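Local coordinates for protein gamma-glutamyl phosphate reductase (Thermotoga maritima, PDB 1O20) that probably catalyses the NADPH-dependent reduction of L-glutamyl 5-phosphate to the semialdehyde of glutamate, the second step from glutamate towards proline, at residues 26-29 with 30-33; 48-51 with 52-55; 79-83 with 84-88; 137-140 with 141-145. All blocks are in the same frame, centred on the assembly; numbering follows the deposited sequence.

Contact 1: 26-29 with 30-33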
loop_
_atom_site.group_PDB
_atom_site.type_symbol
_atom_site.label_atom_id
_atom_site.label_comp_id
_atom_site.label_asym_id
_atom_site.label_seq_id
_atom_site.Cartn_x
_atom_site.Cartn_y
_atom_site.Cartn_z
ATOM N N ALA A 26 -5.410 12.640 22.343
ATOM C CA ALA A 26 -4.819 11.361 22.766
ATOM C C ALA A 26 -3.394 11.206 22.270
ATOM O O ALA A 26 -2.545 10.606 22.932
ATOM C CB ALA A 26 -5.668 10.183 22.274
ATOM N N TRP A 27 -3.135 11.764 21.086
ATOM C CA TRP A 27 -1.811 11.736 20.493
ATOM C C TRP A 27 -0.749 12.331 21.426
ATOM O O TRP A 27 0.382 11.862 21.451
ATOM C CB TRP A 27 -1.782 12.483 19.141
ATOM C CG TRP A 27 -0.472 12.304 18.465
ATOM C CD1 TRP A 27 0.131 11.118 18.166
ATOM C CD2 TRP A 27 0.437 13.317 18.088
ATOM N NE1 TRP A 27 1.376 11.343 17.626
ATOM C CE2 TRP A 27 1.583 12.686 17.557
ATOM C CE3 TRP A 27 0.432 14.714 18.173
ATOM C CZ2 TRP A 27 2.702 13.405 17.092
ATOM C CZ3 TRP A 27 1.543 15.417 17.683
ATOM C CH2 TRP A 27 2.635 14.752 17.138
ATOM N N ASP A 28 -1.112 13.367 22.174
ATOM C CA ASP A 28 -0.180 13.976 23.120
ATOM C C ASP A 28 0.399 12.958 24.099
ATOM O O ASP A 28 1.569 13.047 24.479
ATOM C CB ASP A 28 -0.834 15.147 23.862
ATOM C CG ASP A 28 0.198 16.070 24.512
ATOM O OD1 ASP A 28 1.362 16.070 24.052
ATOM O OD2 ASP A 28 -0.042 16.795 25.505
ATOM N N VAL A 29 -0.417 11.980 24.498
ATOM C CA VAL A 29 0.024 10.867 25.334
ATOM C C VAL A 29 0.731 9.774 24.534
ATOM O O VAL A 29 1.844 9.371 24.868
ATOM C CB VAL A 29 -1.175 10.270 26.090
ATOM C CG1 VAL A 29 -0.775 9.048 26.894
ATOM C CG2 VAL A 29 -1.850 11.360 27.022
ATOM N N LEU A 30 0.116 9.302 23.454
ATOM C CA LEU A 30 0.668 8.167 22.717
ATOM C C LEU A 30 2.078 8.459 22.149
ATOM O O LEU A 30 2.933 7.595 22.194
ATOM C CB LEU A 30 -0.260 7.746 21.575
ATOM C CG LEU A 30 0.206 6.660 20.620
ATOM C CD1 LEU A 30 0.571 5.353 21.360
ATOM C CD2 LEU A 30 -0.862 6.418 19.597
ATOM N N ARG A 31 2.308 9.677 21.664
ATOM C CA ARG A 31 3.533 10.001 20.934
ATOM C C ARG A 31 4.771 9.800 21.819
ATOM O O ARG A 31 5.866 9.581 21.309
ATOM C CB ARG A 31 3.477 11.416 20.393
ATOM C CG ARG A 31 3.643 12.543 21.408
ATOM C CD ARG A 31 3.219 13.895 20.917
ATOM N NE ARG A 31 3.287 14.902 21.967
ATOM C CZ ARG A 31 4.346 15.629 22.232
ATOM N NH1 ARG A 31 5.485 15.483 21.535
ATOM N NH2 ARG A 31 4.293 16.471 23.233
ATOM N N ASN A 32 4.581 9.824 23.138
ATOM C CA ASN A 32 5.689 9.654 24.074
ATOM C C ASN A 32 5.641 8.373 24.892
ATOM O O ASN A 32 6.452 8.189 25.762
ATOM C CB ASN A 32 5.777 10.865 25.010
ATOM C CG ASN A 32 6.366 12.086 24.322
ATOM O OD1 ASN A 32 5.787 13.135 24.367
ATOM N ND2 ASN A 32 7.521 11.937 23.704
ATOM N N ALA A 33 4.700 7.484 24.590
ATOM C CA ALA A 33 4.638 6.155 25.183
ATOM C C ALA A 33 5.864 5.339 24.827
ATOM O O ALA A 33 6.380 5.414 23.698
ATOM C CB ALA A 33 3.361 5.423 24.681
HETATM O O HOH W 1 3.781 13.784 25.778
#
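The indole of Trp27 carries the aliphatic part of Arg31 over one face: CD of Arg31 sits 3.7 Å from the centroid of the six-membered ring of Trp27, almost exactly on its normal, a CH-pi contact, while Arg31 CB rests 3.5 Å from Trp27 NE1. The guanidinium itself runs on past the ring, its plane turned 43° from the indole, too far for more than a weak cation-pi attraction. Its edge meets Asp28. NE and NH2 of Arg31 both grip OD1 of Asp28, each at 3.1 Å, in a side-on salt bridge whose carboxylate and guanidinium planes are nearly coplanar. Over one guanidinium face lies OD1 of Asn32. A water joins that same Asn32 OD1 to the backbone O of Asp28, donating to both.

The backbone beneath is the C-terminal end of helix 15-30. Arg31 N still bonds to Trp27 O at 2.9 Å, although Arg31 already lies in the type I turn that runs from Leu30 to Ala33. Around this turn, Trp27 and Arg31 lean on Pro125 of strand 118-125, Val29 touches the loop at Pro183, and Leu30 and Ala33 pack against Lys38 of helix 35-51.

Contact 2: 48-51 with 52-55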
loop_
_atom_site.group_PDB
_atom_site.type_symbol
_atom_site.label_atom_id
_atom_site.label_comp_id
_atom_site.label_asym_id
_atom_site.label_seq_id
_atom_site.Cartn_x
_atom_site.Cartn_y
_atom_site.Cartn_z
ATOM N N LYS A 48 -8.199 -9.271 22.857
ATOM C CA LYS A 48 -9.597 -8.900 22.838
ATOM C C LYS A 48 -10.263 -9.368 21.535
ATOM O O LYS A 48 -11.410 -9.774 21.577
ATOM C CB LYS A 48 -9.825 -7.391 23.075
ATOM C CG LYS A 48 -9.488 -6.912 24.487
ATOM C CD LYS A 48 -10.508 -7.381 25.551
ATOM C CE LYS A 48 -9.947 -7.338 26.983
ATOM N NZ LYS A 48 -11.073 -7.606 27.989
ATOM N N LEU A 49 -9.547 -9.322 20.412
ATOM C CA LEU A 49 -10.066 -9.861 19.172
ATOM C C LEU A 49 -10.368 -11.353 19.353
ATOM O O LEU A 49 -11.443 -11.828 18.982
ATOM C CB LEU A 49 -9.085 -9.667 18.013
ATOM C CG LEU A 49 -8.788 -8.266 17.465
ATOM C CD1 LEU A 49 -7.680 -8.358 16.463
ATOM C CD2 LEU A 49 -10.009 -7.630 16.838
ATOM N N ASP A 50 -9.434 -12.068 19.960
ATOM C CA ASP A 50 -9.600 -13.491 20.258
ATOM C C ASP A 50 -10.847 -13.731 21.119
ATOM O O ASP A 50 -11.682 -14.549 20.788
ATOM C CB ASP A 50 -8.348 -14.035 20.959
ATOM C CG ASP A 50 -8.377 -15.560 21.160
ATOM O OD1 ASP A 50 -8.803 -16.304 20.249
ATOM O OD2 ASP A 50 -7.989 -16.104 22.221
ATOM N N GLU A 51 -10.967 -12.968 22.194
ATOM C CA GLU A 51 -12.089 -13.055 23.106
ATOM C C GLU A 51 -13.445 -12.613 22.539
ATOM O O GLU A 51 -14.461 -13.040 23.052
ATOM C CB GLU A 51 -11.836 -12.155 24.311
ATOM C CG GLU A 51 -10.828 -12.667 25.315
ATOM C CD GLU A 51 -10.419 -11.605 26.346
ATOM O OE1 GLU A 51 -11.267 -10.760 26.796
ATOM O OE2 GLU A 51 -9.223 -11.619 26.703
ATOM N N ARG A 52 -13.457 -11.715 21.552
ATOM C CA ARG A 52 -14.701 -11.116 21.056
ATOM C C ARG A 52 -15.078 -11.673 19.693
ATOM O O ARG A 52 -15.865 -11.077 18.959
ATOM C CB ARG A 52 -14.624 -9.564 21.008
ATOM C CG ARG A 52 -14.495 -8.858 22.354
ATOM C CD ARG A 52 -15.600 -9.095 23.330
ATOM N NE ARG A 52 -15.383 -8.416 24.607
ATOM C CZ ARG A 52 -16.218 -8.495 25.631
ATOM N NH1 ARG A 52 -17.325 -9.240 25.557
ATOM N NH2 ARG A 52 -15.974 -7.821 26.751
ATOM N N ARG A 53 -14.544 -12.845 19.379
ATOM C CA ARG A 53 -14.820 -13.525 18.130
ATOM C C ARG A 53 -16.281 -13.562 17.834
ATOM O O ARG A 53 -16.709 -13.228 16.733
ATOM C CB ARG A 53 -14.379 -14.975 18.212
ATOM C CG ARG A 53 -12.984 -15.181 17.862
ATOM C CD ARG A 53 -12.506 -16.630 18.081
ATOM N NE ARG A 53 -11.064 -16.542 18.028
ATOM C CZ ARG A 53 -10.348 -16.546 16.924
ATOM N NH1 ARG A 53 -10.913 -16.681 15.732
ATOM N NH2 ARG A 53 -9.043 -16.400 17.011
ATOM N N LYS A 54 -17.029 -14.027 18.822
ATOM C CA LYS A 54 -18.467 -14.209 18.715
ATOM C C LYS A 54 -19.156 -12.907 18.287
ATOM O O LYS A 54 -19.939 -12.887 17.328
ATOM C CB LYS A 54 -19.012 -14.663 20.079
ATOM C CG LYS A 54 -19.343 -16.168 20.179
ATOM C CD LYS A 54 -18.238 -17.157 19.715
ATOM C CE LYS A 54 -18.570 -18.609 20.221
ATOM N NZ LYS A 54 -18.744 -19.652 19.104
ATOM N N GLU A 55 -18.869 -11.833 19.023
ATOM C CA GLU A 55 -19.440 -10.523 18.758
ATOM C C GLU A 55 -19.050 -10.043 17.353
ATOM O O GLU A 55 -19.881 -9.556 16.601
ATOM C CB GLU A 55 -18.984 -9.490 19.826
ATOM C CG GLU A 55 -19.625 -9.664 21.209
ATOM C CD GLU A 55 -18.904 -10.663 22.136
ATOM O OE1 GLU A 55 -17.942 -11.392 21.708
ATOM O OE2 GLU A 55 -19.317 -10.707 23.338
HETATM O O HOH W 2 -16.195 -14.605 21.728
#
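Asp50 swings its carboxylate carbon CG opposite the backbone nitrogen (chi1 -173°), and Arg53 stretches straight from CG to NE, which lets the two groups meet across the junction of two helices. NE and NH2 of Arg53 both reach OD1 of Asp50, each at 3.2 Å. The oxygen lies in the guanidinium plane, but the carboxylate stands 82° to that plane, and the two nitrogens arrive on the anti side of OD1 from opposite faces of the carboxylate. Arg53 has stronger partners beyond: its NH2 pairs with Asp88 and its NH1 with Asp84, both on helix 84-99, so the guanidinium is held by three acidic residues, which should favour its positive charge.

Arg52 is bent at chi2 (-60°), and its CB and CG lie 3.3 Å from the backbone O of Lys48. Its NH1 makes a weak salt bridge to OE2 of Glu55 at 3.3 Å, and NH2 pairs with Glu175 on helix 163-177. Lys48 NZ and Glu51 OE1 add another weak ion pair, 3.4 Å long. A water takes the N-H of Lys54 and donates to the backbone O of Glu51, bridging the break. This is a helix-helix junction with a one-residue break: Arg52 is both the first residue to leave helix 35-51 and the N-cap position of helix 53-69.

Contact 3: 79-83 with 84-88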
loop_
_atom_site.group_PDB
_atom_site.type_symbol
_atom_site.label_atom_id
_atom_site.label_comp_id
_atom_site.label_asym_id
_atom_site.label_seq_id
_atom_site.Cartn_x
_atom_site.Cartn_y
_atom_site.Cartn_z
ATOM N N ARG A 79 -14.668 -10.150 0.205
ATOM C CA ARG A 79 -13.795 -9.101 0.743
ATOM C C ARG A 79 -14.256 -8.635 2.098
ATOM O O ARG A 79 -13.481 -8.188 2.895
ATOM C CB ARG A 79 -13.773 -7.879 -0.163
ATOM C CG ARG A 79 -13.103 -8.125 -1.509
ATOM C CD ARG A 79 -13.048 -6.837 -2.372
ATOM N NE ARG A 79 -12.361 -7.046 -3.653
ATOM C CZ ARG A 79 -12.175 -6.086 -4.566
ATOM N NH1 ARG A 79 -12.641 -4.846 -4.349
ATOM N NH2 ARG A 79 -11.517 -6.367 -5.694
ATOM N N LEU A 80 -15.551 -8.681 2.307
ATOM C CA LEU A 80 -16.190 -8.158 3.493
ATOM C C LEU A 80 -16.307 -9.223 4.596
ATOM O O LEU A 80 -16.288 -8.919 5.808
ATOM C CB LEU A 80 -17.552 -7.612 3.069
ATOM C CG LEU A 80 -18.622 -7.597 4.107
ATOM C CD1 LEU A 80 -18.205 -6.531 5.141
ATOM C CD2 LEU A 80 -19.912 -7.246 3.441
ATOM N N ALA A 81 -16.309 -10.486 4.175
ATOM C CA ALA A 81 -16.648 -11.592 5.062
ATOM C C ALA A 81 -15.532 -11.910 6.059
ATOM O O ALA A 81 -14.327 -11.833 5.725
ATOM C CB ALA A 81 -17.012 -12.855 4.211
ATOM N N LEU A 82 -15.928 -12.211 7.296
ATOM C CA LEU A 82 -15.000 -12.675 8.319
ATOM C C LEU A 82 -15.347 -14.079 8.796
ATOM O O LEU A 82 -16.469 -14.543 8.663
ATOM C CB LEU A 82 -14.987 -11.751 9.529
ATOM C CG LEU A 82 -14.491 -10.344 9.252
ATOM C CD1 LEU A 82 -14.731 -9.377 10.470
ATOM C CD2 LEU A 82 -13.064 -10.400 8.849
ATOM N N ASN A 83 -14.347 -14.746 9.341
ATOM C CA ASN A 83 -14.529 -16.029 10.021
ATOM C C ASN A 83 -13.344 -16.168 10.989
ATOM O O ASN A 83 -12.520 -15.254 11.048
ATOM C CB ASN A 83 -14.563 -17.126 8.958
ATOM C CG ASN A 83 -13.377 -17.033 8.015
ATOM O OD1 ASN A 83 -12.248 -16.988 8.463
ATOM N ND2 ASN A 83 -13.625 -16.952 6.728
ATOM N N ASP A 84 -13.216 -17.289 11.694
ATOM C CA ASP A 84 -12.133 -17.500 12.695
ATOM C C ASP A 84 -10.726 -17.355 12.145
ATOM O O ASP A 84 -9.886 -16.740 12.775
ATOM C CB ASP A 84 -12.233 -18.889 13.341
ATOM C CG ASP A 84 -13.245 -18.962 14.399
ATOM O OD1 ASP A 84 -13.445 -17.962 15.134
ATOM O OD2 ASP A 84 -13.892 -20.000 14.602
ATOM N N LYS A 85 -10.495 -17.883 10.948
ATOM C CA LYS A 85 -9.199 -17.832 10.309
ATOM C C LYS A 85 -8.769 -16.425 9.990
ATOM O O LYS A 85 -7.574 -16.072 10.114
ATOM C CB LYS A 85 -9.206 -18.679 9.022
ATOM C CG LYS A 85 -8.062 -19.657 8.950
ATOM C CD LYS A 85 -8.187 -20.774 9.938
ATOM C CE LYS A 85 -6.848 -21.524 10.021
ATOM N NZ LYS A 85 -6.903 -22.620 10.982
ATOM N N ARG A 86 -9.739 -15.628 9.561
ATOM C CA ARG A 86 -9.450 -14.238 9.252
ATOM C C ARG A 86 -9.225 -13.433 10.526
ATOM O O ARG A 86 -8.376 -12.560 10.542
ATOM C CB ARG A 86 -10.533 -13.647 8.340
ATOM C CG ARG A 86 -10.355 -14.080 6.891
ATOM C CD ARG A 86 -11.594 -14.045 6.011
ATOM N NE ARG A 86 -11.291 -14.538 4.659
ATOM C CZ ARG A 86 -12.050 -14.332 3.583
ATOM N NH1 ARG A 86 -13.160 -13.615 3.663
ATOM N NH2 ARG A 86 -11.676 -14.820 2.404
ATOM N N ILE A 87 -9.934 -13.741 11.604
ATOM C CA ILE A 87 -9.619 -13.126 12.864
ATOM C C ILE A 87 -8.218 -13.556 13.319
ATOM O O ILE A 87 -7.442 -12.731 13.832
ATOM C CB ILE A 87 -10.674 -13.413 13.937
ATOM C CG1 ILE A 87 -12.006 -12.745 13.543
ATOM C CG2 ILE A 87 -10.184 -12.873 15.273
ATOM C CD1 ILE A 87 -13.135 -13.202 14.298
ATOM N N ASP A 88 -7.869 -14.817 13.076
ATOM C CA ASP A 88 -6.498 -15.276 13.335
ATOM C C ASP A 88 -5.467 -14.470 12.543
ATOM O O ASP A 88 -4.389 -14.196 13.068
ATOM C CB ASP A 88 -6.319 -16.781 13.032
ATOM C CG ASP A 88 -7.101 -17.674 13.957
ATOM O OD1 ASP A 88 -7.529 -17.249 15.038
ATOM O OD2 ASP A 88 -7.389 -18.847 13.668
#
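Asn83 lays its amide obliquely across the stem of Arg86, ND2 coming 3.6 Å from CD of that arginine with the amide and guanidinium planes 37° apart. This is the N-cap of helix 84-99. CG of Asn83 stands between the backbone N and carbonyl carbon (chi1 51°), which turns OD1 back to the helix start, where it accepts from the backbone N of Arg86 at 3.1 Å. The backbone O of Asn83 takes the next N-H, from Ile87, at 3.0 Å. Leu82, just before the cap, brings CD2 to 4.1 Å from Arg86 CB and also touches Ile56 and Leu57 of helix 53-69, while its own backbone N is bonded by Asn60. Ile87 packs on Leu57 as well.

Arg86, extended from CG to NE, runs back along the linker that follows helix 74-80, and its NH2 forms a salt bridge with Asp78 of that helix. At the same end, NH1 of Arg86 bonds to the backbone O of Ala81 at 3.0 Å; the oxygen lies close to the guanidinium plane, but the nitrogen stands 50° out of the carbonyl plane of Ala81.

Contact 4: 137-140 with 141-145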
loop_
_atom_site.group_PDB
_atom_site.type_symbol
_atom_site.label_atom_id
_atom_site.label_comp_id
_atom_site.label_asym_id
_atom_site.label_seq_id
_atom_site.Cartn_x
_atom_site.Cartn_y
_atom_site.Cartn_z
ATOM N N PRO A 137 -12.833 -5.502 6.580
ATOM C CA PRO A 137 -12.715 -5.175 8.001
ATOM C C PRO A 137 -11.321 -5.391 8.603
ATOM O O PRO A 137 -11.002 -4.719 9.564
ATOM C CB PRO A 137 -13.762 -6.083 8.681
ATOM C CG PRO A 137 -14.600 -6.604 7.557
ATOM C CD PRO A 137 -13.749 -6.624 6.369
ATOM N N ASN A 138 -10.519 -6.311 8.076
ATOM C CA ASN A 138 -9.129 -6.483 8.551
ATOM C C ASN A 138 -8.307 -5.194 8.511
ATOM O O ASN A 138 -7.396 -5.019 9.318
ATOM C CB ASN A 138 -8.377 -7.545 7.754
ATOM C CG ASN A 138 -8.350 -7.233 6.256
ATOM O OD1 ASN A 138 -9.409 -7.162 5.615
ATOM N ND2 ASN A 138 -7.146 -7.027 5.695
ATOM N N VAL A 139 -8.644 -4.309 7.578
ATOM C CA VAL A 139 -7.931 -3.061 7.387
ATOM C C VAL A 139 -8.014 -2.263 8.657
ATOM O O VAL A 139 -7.070 -1.580 9.016
ATOM C CB VAL A 139 -8.512 -2.282 6.193
ATOM C CG1 VAL A 139 -8.043 -0.827 6.163
ATOM C CG2 VAL A 139 -8.156 -3.020 4.865
ATOM N N THR A 140 -9.136 -2.401 9.352
ATOM C CA THR A 140 -9.361 -1.757 10.635
ATOM C C THR A 140 -8.253 -2.052 11.649
ATOM O O THR A 140 -7.733 -1.153 12.290
ATOM C CB THR A 140 -10.734 -2.208 11.168
ATOM O OG1 THR A 140 -11.753 -1.800 10.234
ATOM C CG2 THR A 140 -11.098 -1.536 12.491
ATOM N N VAL A 141 -7.931 -3.311 11.823
ATOM C CA VAL A 141 -6.832 -3.710 12.670
ATOM C C VAL A 141 -5.454 -3.376 12.100
ATOM O O VAL A 141 -4.607 -2.790 12.811
ATOM C CB VAL A 141 -6.921 -5.198 12.993
ATOM C CG1 VAL A 141 -5.641 -5.699 13.703
ATOM C CG2 VAL A 141 -8.169 -5.458 13.857
ATOM N N GLU A 142 -5.235 -3.723 10.839
ATOM C CA GLU A 142 -3.924 -3.568 10.230
ATOM C C GLU A 142 -3.425 -2.140 10.339
ATOM O O GLU A 142 -2.291 -1.927 10.721
ATOM C CB GLU A 142 -3.961 -3.982 8.775
ATOM C CG GLU A 142 -4.133 -5.473 8.595
ATOM C CD GLU A 142 -4.490 -5.847 7.177
ATOM O OE1 GLU A 142 -4.411 -4.947 6.288
ATOM O OE2 GLU A 142 -4.856 -7.046 6.977
ATOM N N THR A 143 -4.268 -1.161 10.024
ATOM C CA THR A 143 -3.825 0.221 10.039
ATOM C C THR A 143 -3.651 0.706 11.440
ATOM O O THR A 143 -2.668 1.376 11.715
ATOM C CB THR A 143 -4.773 1.135 9.257
ATOM O OG1 THR A 143 -6.119 0.995 9.731
ATOM C CG2 THR A 143 -4.820 0.705 7.783
ATOM N N THR A 144 -4.584 0.337 12.329
ATOM C CA THR A 144 -4.531 0.727 13.734
ATOM C C THR A 144 -3.226 0.321 14.396
ATOM O O THR A 144 -2.552 1.145 15.052
ATOM C CB THR A 144 -5.724 0.110 14.485
ATOM O OG1 THR A 144 -6.955 0.752 14.087
ATOM C CG2 THR A 144 -5.613 0.395 15.963
ATOM N N ILE A 145 -2.816 -0.908 14.184
ATOM C CA ILE A 145 -1.651 -1.412 14.890
ATOM C C ILE A 145 -0.381 -0.817 14.345
ATOM O O ILE A 145 0.561 -0.593 15.096
ATOM C CB ILE A 145 -1.608 -2.965 14.937
ATOM C CG1 ILE A 145 -1.500 -3.567 13.532
ATOM C CG2 ILE A 145 -2.784 -3.514 15.755
ATOM C CD1 ILE A 145 -1.379 -5.067 13.532
#
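Val139 O is gripped twice by Thr143: the hydroxyl OG1 donates to it at 2.8 Å and the backbone N at 3.0 Å, the two donors coming from opposite faces of the carbonyl plane. The hydroxyl gets there because Thr143 holds OG1 between its backbone N and carbonyl carbon (chi1 54°). Its methyl CG2 is left to lie 3.9 Å from CG1 of Val139.

Thr144 repeats the trick one residue on with a different rotation: OG1 stands anti to the carbonyl carbon and donates to Thr140 O at 2.7 Å, nearly in line with the C=O, while the backbone N of Thr144 makes only a weak bond to the same oxygen. Both hydroxyls thus spend their protons on the helix's own carbonyls, an economical way to bury threonines. They do so where helix 138-149 forms the crossover of a beta-alpha-beta unit between strands 129-132 and 154-157; Thr143 and Thr144 face Ile154 and Leu156 of the second strand. Val141 packs against Met90 and Ile169, and Thr140 OG1 is hydrogen-bonded to Tyr133 and Asn166.

Near the N-terminal end of the helix, Asn138 reaches to Glu142. Its ND2 donates to OE2 of Glu142 at 2.6 Å, almost straight at 171°. OE2 lies in the amide plane of Asn138, but ND2 approaches from above the carboxylate plane of Glu142, and the two planes are 69° apart. The backbone joins the same two residues, Glu142 N to Asn138 O at 2.9 Å.

Contact 4 is the buried one, inside the beta-alpha-beta unit; two of its threonine hydroxyls turn back on backbone carbonyls, beside one amide-carboxylate bond. Contacts 2 and 3 lie at the surface: contact 2 rests on ion pairs, contact 3 on helix capping and an arginine bonded to a backbone oxygen. They touch through Arg53, which ties the helix junction to the start of helix 84-99. Contact 4 meets both by packing: Leu49 of contact 2 on Val141, and in contact 3 Leu82 together with the backbone oxygens of Arg79 and Leu80 on the Pro137 ring. Contact 1, partly buried, stands apart, its nearest atoms about 7 Å from contact 4, and is alone in setting an arginine over an aromatic ring.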